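ADP-ribosylating toxin CARDS (Mycoplasma pneumoniae, PDB 4TLV) transfers the ADP-ribosyl group of NAD+ to multiple target proteins and causes vacuolation of mammalian cells and disruption of respiratory epithelium. Local coordinates at residues R8-V13 / Y81-D86; S148-D153 / E177-N182. All coordinates share one frame; numbering follows the deposited sequence.

Both contacts belong to the N-terminal mono-ADP-ribosyltransferase domain and to one antiparallel sheet, in which strands 9-14, 76-84, 146-156 and 168-181 follow one another. Interaction 1 pairs the first two, interaction 2 the last two, and their centres lie about 13 Å apart. Along the chain interaction 1 closes before interaction 2 opens. They meet where strands 76-84 and 146-156 adjoin: Glu82 N lies 3.0 Å from Ser148 O, a probable hydrogen bond, and Tyr81 and Glu82 pack against Ala149 and Trp150. The two contacts therefore bind distant parts of the sequence, from the N-terminal strand to the hairpin 146-156/168-181, into one continuous sheet of the catalytic domain.

Interaction 1 (R8-V13 / Y81-D86); sequences RFVYRV and YEIRAD. With SO4 (sulfate ion), chain G.
Phe9 to Arg12 pair with Tyr81 to Arg84 as antiparallel strands in the sheet of the ADP-ribosyltransferase fold; strand 9-14 is also backbone-bonded, through Tyr11, to Ser53 of strand 49-53. Backbone bonds join Val10 with Ile83 and Arg12 with Tyr81 in both directions, and a further bond runs from Ala85 N to Arg8 O (2.8 Å). Phe9 and Tyr11, which belong to the non-hydrogen-bonded pairs, turn their CA-H toward Ile83 O and Tyr81 O, respectively.

On one face Glu82 stands between two rings. With CG anti to its backbone N (chi1 175°) and the chain extended, its carboxylate stacks over the centre of the Phe9 ring, CD 4.1 Å above the plane and the two planes 22° apart. Tyr11 lies alongside, CE1 3.7 Å from Glu82 CG, and its OH gives OE2 a weak bond of 3.5 Å. The firmer hold on the carboxylate is the salt bridge from OE1 to Arg147. On the opposite face, Val10 CG2 meets Ile83 CB at 4.1 Å, and Ile83 CD1 touches Arg12 CB.

Phe9 CE2 lies over one face of the Arg8 guanidinium, 3.1 Å above its plane and offset toward the rim. A sulfate, probably from the crystallisation liquor and also bound by Arg147, receives nearly straight bonds from Arg8 NE to O3 (2.7 Å) and Arg8 NH2 to O1.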
ATOM      1  N   ARG A   8      -1.951 -15.208  -6.879  1.00 10.64           N
ATOM      2  CA  ARG A   8      -2.224 -16.054  -8.029  1.00 15.10           C
ATOM      3  C   ARG A   8      -2.174 -15.253  -9.331  1.00 12.63           C
ATOM      4  O   ARG A   8      -1.598 -15.694 -10.324  1.00 12.28           O
ATOM      5  CB  ARG A   8      -3.588 -16.748  -7.850  1.00 16.95           C
ATOM      6  CG  ARG A   8      -4.057 -17.553  -9.047  1.00 20.58           C
ATOM      7  CD  ARG A   8      -5.236 -18.471  -8.654  1.00 17.37           C
ATOM      8  NE  ARG A   8      -6.178 -18.682  -9.754  1.00 18.71           N
ATOM      9  CZ  ARG A   8      -5.901 -19.348 -10.869  1.00 16.57           C
ATOM     10  NH1 ARG A   8      -4.695 -19.881 -11.063  1.00 15.70           N
ATOM     11  NH2 ARG A   8      -6.837 -19.481 -11.800  1.00 16.43           N
ATOM     12  N   PHE A   9      -2.783 -14.075  -9.320  1.00 13.54           N
ATOM     13  CA  PHE A   9      -2.746 -13.205 -10.496  1.00 13.19           C
ATOM     14  C   PHE A   9      -2.122 -11.858 -10.174  1.00 11.87           C
ATOM     15  O   PHE A   9      -2.298 -11.313  -9.067  1.00 12.59           O
ATOM     16  CB  PHE A   9      -4.163 -12.997 -11.063  1.00 15.95           C
ATOM     17  CG  PHE A   9      -4.727 -14.219 -11.739  1.00 13.83           C
ATOM     18  CD1 PHE A   9      -4.191 -14.667 -12.930  1.00 12.11           C
ATOM     19  CD2 PHE A   9      -5.797 -14.919 -11.178  1.00 15.74           C
ATOM     20  CE1 PHE A   9      -4.687 -15.800 -13.567  1.00 15.03           C
ATOM     21  CE2 PHE A   9      -6.303 -16.054 -11.811  1.00 16.12           C
ATOM     22  CZ  PHE A   9      -5.757 -16.491 -13.003  1.00 15.51           C
ATOM     23  N   VAL A  10      -1.387 -11.333 -11.139  1.00 12.13           N
ATOM     24  CA  VAL A  10      -0.901  -9.964 -11.089  1.00 10.26           C
ATOM     25  C   VAL A  10      -1.402  -9.266 -12.359  1.00 11.21           C
ATOM     26  O   VAL A  10      -1.996  -9.913 -13.219  1.00 13.54           O
ATOM     27  CB  VAL A  10       0.643  -9.887 -10.965  1.00 11.80           C
ATOM     28  CG1 VAL A  10       1.102 -10.414  -9.600  1.00 10.02           C
ATOM     29  CG2 VAL A  10       1.347 -10.636 -12.091  1.00 10.30           C
ATOM     30  N   TYR A  11      -1.173  -7.960 -12.474  1.00  9.81           N
ATOM     31  CA  TYR A  11      -1.795  -7.159 -13.544  1.00 10.34           C
ATOM     32  C   TYR A  11      -0.818  -6.170 -14.124  1.00 11.50           C
ATOM     33  O   TYR A  11       0.055  -5.655 -13.419  1.00 11.44           O
ATOM     34  CB  TYR A  11      -2.999  -6.380 -12.995  1.00 11.53           C
ATOM     35  CG  TYR A  11      -4.000  -7.323 -12.422  1.00 14.25           C
ATOM     36  CD1 TYR A  11      -4.987  -7.871 -13.227  1.00 14.05           C
ATOM     37  CD2 TYR A  11      -3.924  -7.725 -11.087  1.00 13.82           C
ATOM     38  CE1 TYR A  11      -5.886  -8.779 -12.723  1.00 15.90           C
ATOM     39  CE2 TYR A  11      -4.825  -8.656 -10.578  1.00 15.85           C
ATOM     40  CZ  TYR A  11      -5.802  -9.172 -11.412  1.00 17.52           C
ATOM     41  OH  TYR A  11      -6.717 -10.087 -10.934  1.00 25.29           O
ATOM     42  N   ARG A  12      -1.003  -5.859 -15.398  1.00 10.43           N
ATOM     43  CA  ARG A  12      -0.105  -4.937 -16.069  1.00 11.29           C
ATOM     44  C   ARG A  12      -0.856  -4.221 -17.182  1.00 14.22           C
ATOM     45  O   ARG A  12      -1.540  -4.861 -17.989  1.00 13.45           O
ATOM     46  CB  ARG A  12       1.068  -5.709 -16.678  1.00 12.27           C
ATOM     47  CG  ARG A  12       2.116  -4.799 -17.358  1.00 12.58           C
ATOM     48  CD  ARG A  12       3.164  -5.642 -18.105  1.00 16.64           C
ATOM     49  NE  ARG A  12       3.908  -4.822 -19.061  1.00 15.09           N
ATOM     50  CZ  ARG A  12       4.949  -4.060 -18.747  1.00 17.25           C
ATOM     51  NH1 ARG A  12       5.393  -4.002 -17.490  1.00 15.64           N
ATOM     52  NH2 ARG A  12       5.540  -3.339 -19.694  1.00 18.54           N
ATOM     53  N   VAL A  13      -0.727  -2.899 -17.218  1.00 12.35           N
ATOM     54  CA  VAL A  13      -1.305  -2.105 -18.301  1.00 14.02           C
ATOM     55  C   VAL A  13      -0.214  -1.892 -19.348  1.00 15.36           C
ATOM     56  O   VAL A  13       0.906  -1.492 -19.020  1.00 15.10           O
ATOM     57  CB  VAL A  13      -1.826  -0.736 -17.774  1.00 14.26           C
ATOM     58  CG1 VAL A  13      -2.290   0.181 -18.936  1.00 13.89           C
ATOM     59  CG2 VAL A  13      -2.950  -0.943 -16.748  1.00 15.69           C
ATOM     60  N   TYR A  81      -3.845  -6.338 -18.583  1.00 13.57           N
ATOM     61  CA  TYR A  81      -3.646  -7.776 -18.673  1.00 10.54           C
ATOM     62  C   TYR A  81      -3.629  -8.445 -17.311  1.00 15.79           C
ATOM     63  O   TYR A  81      -2.987  -7.956 -16.375  1.00 12.59           O
ATOM     64  CB  TYR A  81      -2.329  -8.069 -19.371  1.00 14.26           C
ATOM     65  CG  TYR A  81      -2.363  -7.660 -20.808  1.00 11.94           C
ATOM     66  CD1 TYR A  81      -2.975  -8.472 -21.758  1.00 12.28           C
ATOM     67  CD2 TYR A  81      -1.813  -6.457 -21.226  1.00 12.56           C
ATOM     68  CE1 TYR A  81      -3.017  -8.102 -23.083  1.00 14.91           C
ATOM     69  CE2 TYR A  81      -1.864  -6.074 -22.556  1.00 14.32           C
ATOM     70  CZ  TYR A  81      -2.460  -6.905 -23.477  1.00 13.16           C
ATOM     71  OH  TYR A  81      -2.520  -6.547 -24.803  1.00 18.21           O
ATOM     72  N   GLU A  82      -4.318  -9.579 -17.227  1.00 13.84           N
ATOM     73  CA  GLU A  82      -4.341 -10.410 -16.032  1.00 13.30           C
ATOM     74  C   GLU A  82      -3.400 -11.586 -16.270  1.00 11.06           C
ATOM     75  O   GLU A  82      -3.557 -12.316 -17.247  1.00 15.30           O
ATOM     76  CB  GLU A  82      -5.761 -10.918 -15.800  1.00 13.31           C
ATOM     77  CG  GLU A  82      -5.887 -11.898 -14.649  1.00 15.42           C
ATOM     78  CD  GLU A  82      -7.315 -12.408 -14.501  1.00 18.40           C
ATOM     79  OE1 GLU A  82      -7.772 -13.144 -15.387  1.00 19.05           O
ATOM     80  OE2 GLU A  82      -7.968 -12.053 -13.510  1.00 28.14           O
ATOM     81  N   ILE A  83      -2.424 -11.767 -15.378  1.00  9.67           N
ATOM     82  CA  ILE A  83      -1.294 -12.653 -15.618  1.00 10.71           C
ATOM     83  C   ILE A  83      -1.123 -13.607 -14.436  1.00 11.40           C
ATOM     84  O   ILE A  83      -0.961 -13.157 -13.300  1.00 11.55           O
ATOM     85  CB  ILE A  83       0.014 -11.822 -15.759  1.00 12.74           C
ATOM     86  CG1 ILE A  83      -0.122 -10.747 -16.849  1.00 11.66           C
ATOM     87  CG2 ILE A  83       1.228 -12.724 -15.979  1.00 10.22           C
ATOM     88  CD1 ILE A  83       0.947  -9.635 -16.771  1.00 14.52           C
ATOM     89  N   ARG A  84      -1.150 -14.915 -14.700  1.00 11.02           N
ATOM     90  CA  ARG A  84      -0.944 -15.899 -13.647  1.00 10.93           C
ATOM     91  C   ARG A  84       0.507 -15.821 -13.212  1.00 11.79           C
ATOM     92  O   ARG A  84       1.410 -15.901 -14.038  1.00 10.74           O
ATOM     93  CB  ARG A  84      -1.280 -17.334 -14.112  1.00 10.70           C
ATOM     94  CG  ARG A  84      -1.023 -18.421 -13.068  1.00 10.22           C
ATOM     95  CD  ARG A  84      -1.399 -19.851 -13.583  1.00 13.01           C
ATOM     96  NE  ARG A  84      -1.010 -20.033 -14.984  1.00 11.49           N
ATOM     97  CZ  ARG A  84       0.235 -20.253 -15.398  1.00 14.80           C
ATOM     98  NH1 ARG A  84       1.233 -20.360 -14.517  1.00 11.26           N
ATOM     99  NH2 ARG A  84       0.487 -20.358 -16.699  1.00 13.58           N
ATOM    100  N   ALA A  85       0.718 -15.672 -11.909  1.00 11.65           N
ATOM    101  CA  ALA A  85       2.067 -15.588 -11.349  1.00 10.21           C
ATOM    102  C   ALA A  85       2.651 -16.976 -11.078  1.00 11.62           C
ATOM    103  O   ALA A  85       1.920 -17.918 -10.808  1.00 10.98           O
ATOM    104  CB  ALA A  85       2.046 -14.781 -10.070  1.00  9.86           C
ATOM    105  N   ASP A  86       3.976 -17.085 -11.152  1.00 10.52           N
ATOM    106  CA  ASP A  86       4.657 -18.350 -10.880  1.00 11.33           C
ATOM    107  C   ASP A  86       5.981 -18.041 -10.167  1.00 11.02           C
ATOM    108  O   ASP A  86       6.193 -16.907  -9.755  1.00  9.22           O
ATOM    109  CB  ASP A  86       4.852 -19.180 -12.168  1.00 11.99           C
ATOM    110  CG  ASP A  86       5.708 -18.458 -13.225  1.00 13.35           C
ATOM    111  OD1 ASP A  86       6.608 -17.686 -12.840  1.00 14.47           O
ATOM    112  OD2 ASP A  86       5.509 -18.695 -14.445  1.00 12.05           O
TER
HETATM  113  S   SO4 G 601      -9.814 -17.577 -10.286  0.96 17.37           S
HETATM  114  O1  SO4 G 601      -9.584 -18.546 -11.354  0.96 15.69           O
HETATM  115  O2  SO4 G 601     -10.932 -17.995  -9.421  0.96 15.75           O
HETATM  116  O3  SO4 G 601      -8.606 -17.490  -9.471  0.96 20.84           O
HETATM  117  O4  SO4 G 601     -10.137 -16.266 -10.883  0.96 19.20           O

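Interaction 2 (S148-D153 / E177-N182); sequences SAWLVD and EPEMHN
Glu179 runs beside the indole of Trp150 where the two strands of an antiparallel beta hairpin, 146-156 and 168-181, come together. The backbone joins them through the Ala149-Met180 hydrogen-bonded pair, each N-H meeting the other residue's carbonyl; the bond from Met180 N to Ala149 O (2.8 Å) is the straighter. Ser148 faces His181 in the next, non-hydrogen-bonded pair.

From its root outward, Glu179 follows the indole and then leaves it for Ser148. CB lies 3.4 Å from Trp150 NE1. CG, anti to the backbone N (chi1 -175°), sits 3.2 Å above the indole plane, offset toward the rim and nearest CZ2. CD remains close to CZ2, with the carboxylate turned 39° from the ring. At the tip OE1 still touches Trp150 CZ2, whereas OE2 lies 2.7 Å from Ser148 OG; that hydroxyl is hydrogen-bonded to Glu82 OE1.

Three waters add bridges between the segments. One donates to Ser148 OG and is also bonded to His181 ND1. A second lies in the indole plane, accepting from Trp150 NE1 (2.8 Å) and donating to Glu177 OE1. The third links Leu151 N to Pro178 O, beside the cis peptide that precedes Pro178, where the two chain segments have moved apart. Met180, bent at chi3 (-89°), brings CE to 3.8 Å from Leu151 N and also against Ala149.

On its other side strand 146-156 is bordered by strand 76-84, with Trp150 packing on Leu80; Ala149 rests on Pro18 and Phe22 of helix 18-24.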
ATOM      1  N   SER A 148      -6.174 -13.032 -19.460  1.00 13.70           N
ATOM      2  CA  SER A 148      -7.248 -12.145 -19.933  1.00 16.17           C
ATOM      3  C   SER A 148      -6.731 -10.750 -20.242  1.00 15.26           C
ATOM      4  O   SER A 148      -5.642 -10.368 -19.810  1.00 14.37           O
ATOM      5  CB  SER A 148      -8.342 -12.018 -18.862  1.00 18.37           C
ATOM      6  OG  SER A 148      -8.735 -13.290 -18.372  1.00 28.31           O
ATOM      7  N   ALA A 149      -7.535  -9.980 -20.971  1.00 16.42           N
ATOM      8  CA  ALA A 149      -7.261  -8.563 -21.191  1.00 16.17           C
ATOM      9  C   ALA A 149      -8.567  -7.774 -21.220  1.00 18.48           C
ATOM     10  O   ALA A 149      -9.607  -8.323 -21.585  1.00 15.30           O
ATOM     11  CB  ALA A 149      -6.512  -8.367 -22.481  1.00 15.30           C
ATOM     12  N   TRP A 150      -8.505  -6.503 -20.803  1.00 14.60           N
ATOM     13  CA  TRP A 150      -9.620  -5.559 -20.934  1.00 18.53           C
ATOM     14  C   TRP A 150      -9.100  -4.287 -21.574  1.00 17.99           C
ATOM     15  O   TRP A 150      -8.003  -3.832 -21.258  1.00 14.57           O
ATOM     16  CB  TRP A 150     -10.184  -5.143 -19.571  1.00 14.92           C
ATOM     17  CG  TRP A 150     -10.784  -6.218 -18.769  1.00 18.46           C
ATOM     18  CD1 TRP A 150     -12.111  -6.505 -18.645  1.00 21.93           C
ATOM     19  CD2 TRP A 150     -10.089  -7.163 -17.956  1.00 21.39           C
ATOM     20  NE1 TRP A 150     -12.287  -7.572 -17.798  1.00 22.22           N
ATOM     21  CE2 TRP A 150     -11.057  -7.994 -17.361  1.00 21.87           C
ATOM     22  CE3 TRP A 150      -8.737  -7.378 -17.660  1.00 19.86           C
ATOM     23  CZ2 TRP A 150     -10.721  -9.031 -16.495  1.00 24.91           C
ATOM     24  CZ3 TRP A 150      -8.404  -8.410 -16.806  1.00 21.57           C
ATOM     25  CH2 TRP A 150      -9.393  -9.223 -16.234  1.00 22.72           C
ATOM     26  N   LEU A 151      -9.892  -3.692 -22.460  1.00 15.85           N
ATOM     27  CA  LEU A 151      -9.578  -2.365 -22.974  1.00 16.33           C
ATOM     28  C   LEU A 151      -9.758  -1.358 -21.844  1.00 17.11           C
ATOM     29  O   LEU A 151     -10.770  -1.383 -21.146  1.00 17.30           O
ATOM     30  CB  LEU A 151     -10.514  -2.011 -24.137  1.00 18.59           C
ATOM     31  CG  LEU A 151     -10.389  -0.582 -24.657  1.00 25.62           C
ATOM     32  CD1 LEU A 151      -9.010  -0.327 -25.259  1.00 23.49           C
ATOM     33  CD2 LEU A 151     -11.490  -0.289 -25.673  1.00 30.45           C
ATOM     34  N   VAL A 152      -8.778  -0.488 -21.632  1.00 17.00           N
ATOM     35  CA  VAL A 152      -8.948   0.548 -20.613  1.00 16.59           C
ATOM     36  C   VAL A 152      -8.757   1.897 -21.265  1.00 16.17           C
ATOM     37  O   VAL A 152      -8.047   2.017 -22.258  1.00 17.36           O
ATOM     38  CB  VAL A 152      -7.967   0.403 -19.436  1.00 17.09           C
ATOM     39  CG1 VAL A 152      -8.110  -0.974 -18.800  1.00 17.07           C
ATOM     40  CG2 VAL A 152      -6.541   0.628 -19.898  1.00 18.35           C
ATOM     41  N   ASP A 153      -9.406   2.913 -20.716  1.00 20.04           N
ATOM     42  CA  ASP A 153      -9.217   4.263 -21.224  1.00 18.37           C
ATOM     43  C   ASP A 153      -9.169   5.273 -20.081  1.00 19.01           C
ATOM     44  O   ASP A 153      -9.585   4.988 -18.949  1.00 18.02           O
ATOM     45  CB  ASP A 153     -10.282   4.625 -22.277  1.00 21.32           C
ATOM     46  CG  ASP A 153     -11.697   4.600 -21.721  1.00 26.72           C
ATOM     47  OD1 ASP A 153     -11.862   4.704 -20.494  1.00 28.70           O
ATOM     48  OD2 ASP A 153     -12.656   4.504 -22.516  1.00 33.20           O
ATOM     49  N   GLU A 177     -15.771  -3.439 -20.277  1.00 21.88           N
ATOM     50  CA  GLU A 177     -16.211  -4.778 -20.680  1.00 25.47           C
ATOM     51  C   GLU A 177     -16.162  -4.828 -22.196  1.00 29.31           C
ATOM     52  O   GLU A 177     -16.187  -3.783 -22.850  1.00 28.64           O
ATOM     53  CB  GLU A 177     -17.635  -5.074 -20.202  1.00 29.60           C
ATOM     54  CG  GLU A 177     -17.842  -4.951 -18.706  1.00 32.61           C
ATOM     55  CD  GLU A 177     -16.903  -5.832 -17.890  1.00 42.62           C
ATOM     56  OE1 GLU A 177     -16.335  -6.794 -18.447  1.00 41.52           O
ATOM     57  OE2 GLU A 177     -16.735  -5.561 -16.680  1.00 52.37           O
ATOM     58  N   PRO A 178     -16.059  -6.039 -22.769  1.00 29.42           N
ATOM     59  CA  PRO A 178     -16.000  -7.322 -22.071  1.00 28.53           C
ATOM     60  C   PRO A 178     -14.568  -7.804 -21.913  1.00 24.47           C
ATOM     61  O   PRO A 178     -13.656  -7.351 -22.602  1.00 26.34           O
ATOM     62  CB  PRO A 178     -16.722  -8.273 -23.037  1.00 33.58           C
ATOM     63  CG  PRO A 178     -16.760  -7.536 -24.394  1.00 40.37           C
ATOM     64  CD  PRO A 178     -16.012  -6.234 -24.225  1.00 36.00           C
ATOM     65  N   GLU A 179     -14.384  -8.746 -21.003  1.00 28.54           N
ATOM     66  CA  GLU A 179     -13.097  -9.379 -20.819  1.00 26.27           C
ATOM     67  C   GLU A 179     -12.773 -10.196 -22.054  1.00 26.82           C
ATOM     68  O   GLU A 179     -13.653 -10.841 -22.623  1.00 30.86           O
ATOM     69  CB  GLU A 179     -13.184 -10.288 -19.606  1.00 29.71           C
ATOM     70  CG  GLU A 179     -11.896 -10.936 -19.202  1.00 29.97           C
ATOM     71  CD  GLU A 179     -12.122 -11.928 -18.088  1.00 35.98           C
ATOM     72  OE1 GLU A 179     -13.091 -11.749 -17.319  1.00 37.85           O
ATOM     73  OE2 GLU A 179     -11.339 -12.890 -17.986  1.00 40.77           O
ATOM     74  N   MET A 180     -11.521 -10.160 -22.486  1.00 21.58           N
ATOM     75  CA  MET A 180     -11.080 -10.986 -23.597  1.00 21.38           C
ATOM     76  C   MET A 180     -10.193 -12.120 -23.072  1.00 24.55           C
ATOM     77  O   MET A 180      -9.197 -11.868 -22.393  1.00 21.36           O
ATOM     78  CB  MET A 180     -10.306 -10.131 -24.596  1.00 21.72           C
ATOM     79  CG  MET A 180     -11.135  -9.004 -25.209  1.00 32.07           C
ATOM     80  SD  MET A 180     -10.128  -7.817 -26.114  1.00 36.52           S
ATOM     81  CE  MET A 180      -9.719  -6.663 -24.804  1.00 24.54           C
ATOM     82  N   HIS A 181     -10.549 -13.366 -23.371  1.00 19.97           N
ATOM     83  CA  HIS A 181      -9.762 -14.503 -22.896  1.00 19.84           C
ATOM     84  C   HIS A 181      -8.687 -14.941 -23.886  1.00 19.35           C
ATOM     85  O   HIS A 181      -8.933 -15.024 -25.088  1.00 18.77           O
ATOM     86  CB  HIS A 181     -10.655 -15.699 -22.544  1.00 26.40           C
ATOM     87  CG  HIS A 181      -9.883 -16.899 -22.075  1.00 29.02           C
ATOM     88  ND1 HIS A 181      -9.310 -16.971 -20.821  1.00 27.14           N
ATOM     89  CD2 HIS A 181      -9.569 -18.061 -22.701  1.00 27.61           C
ATOM     90  CE1 HIS A 181      -8.689 -18.133 -20.689  1.00 25.41           C
ATOM     91  NE2 HIS A 181      -8.831 -18.814 -21.813  1.00 27.42           N
ATOM     92  N   ASN A 182      -7.494 -15.237 -23.373  1.00 15.77           N
ATOM     93  CA  ASN A 182      -6.389 -15.688 -24.196  1.00 16.33           C
ATOM     94  C   ASN A 182      -6.484 -17.189 -24.478  1.00 18.90           C
ATOM     95  O   ASN A 182      -6.373 -18.010 -23.556  1.00 15.57           O
ATOM     96  CB  ASN A 182      -5.073 -15.398 -23.485  1.00 17.36           C
ATOM     97  CG  ASN A 182      -3.877 -15.844 -24.280  1.00 17.45           C
ATOM     98  OD1 ASN A 182      -3.998 -16.235 -25.441  1.00 20.61           O
ATOM     99  ND2 ASN A 182      -2.699 -15.780 -23.664  1.00 14.31           N
TER
HETATM  100  O   HOH W   1     -10.450 -15.127 -19.219  1.00 31.72           O
HETATM  101  O   HOH W   2     -14.714  -8.366 -16.570  1.00 41.96           O
HETATM  102  O   HOH W   3     -12.534  -4.936 -22.755  1.00 23.50           O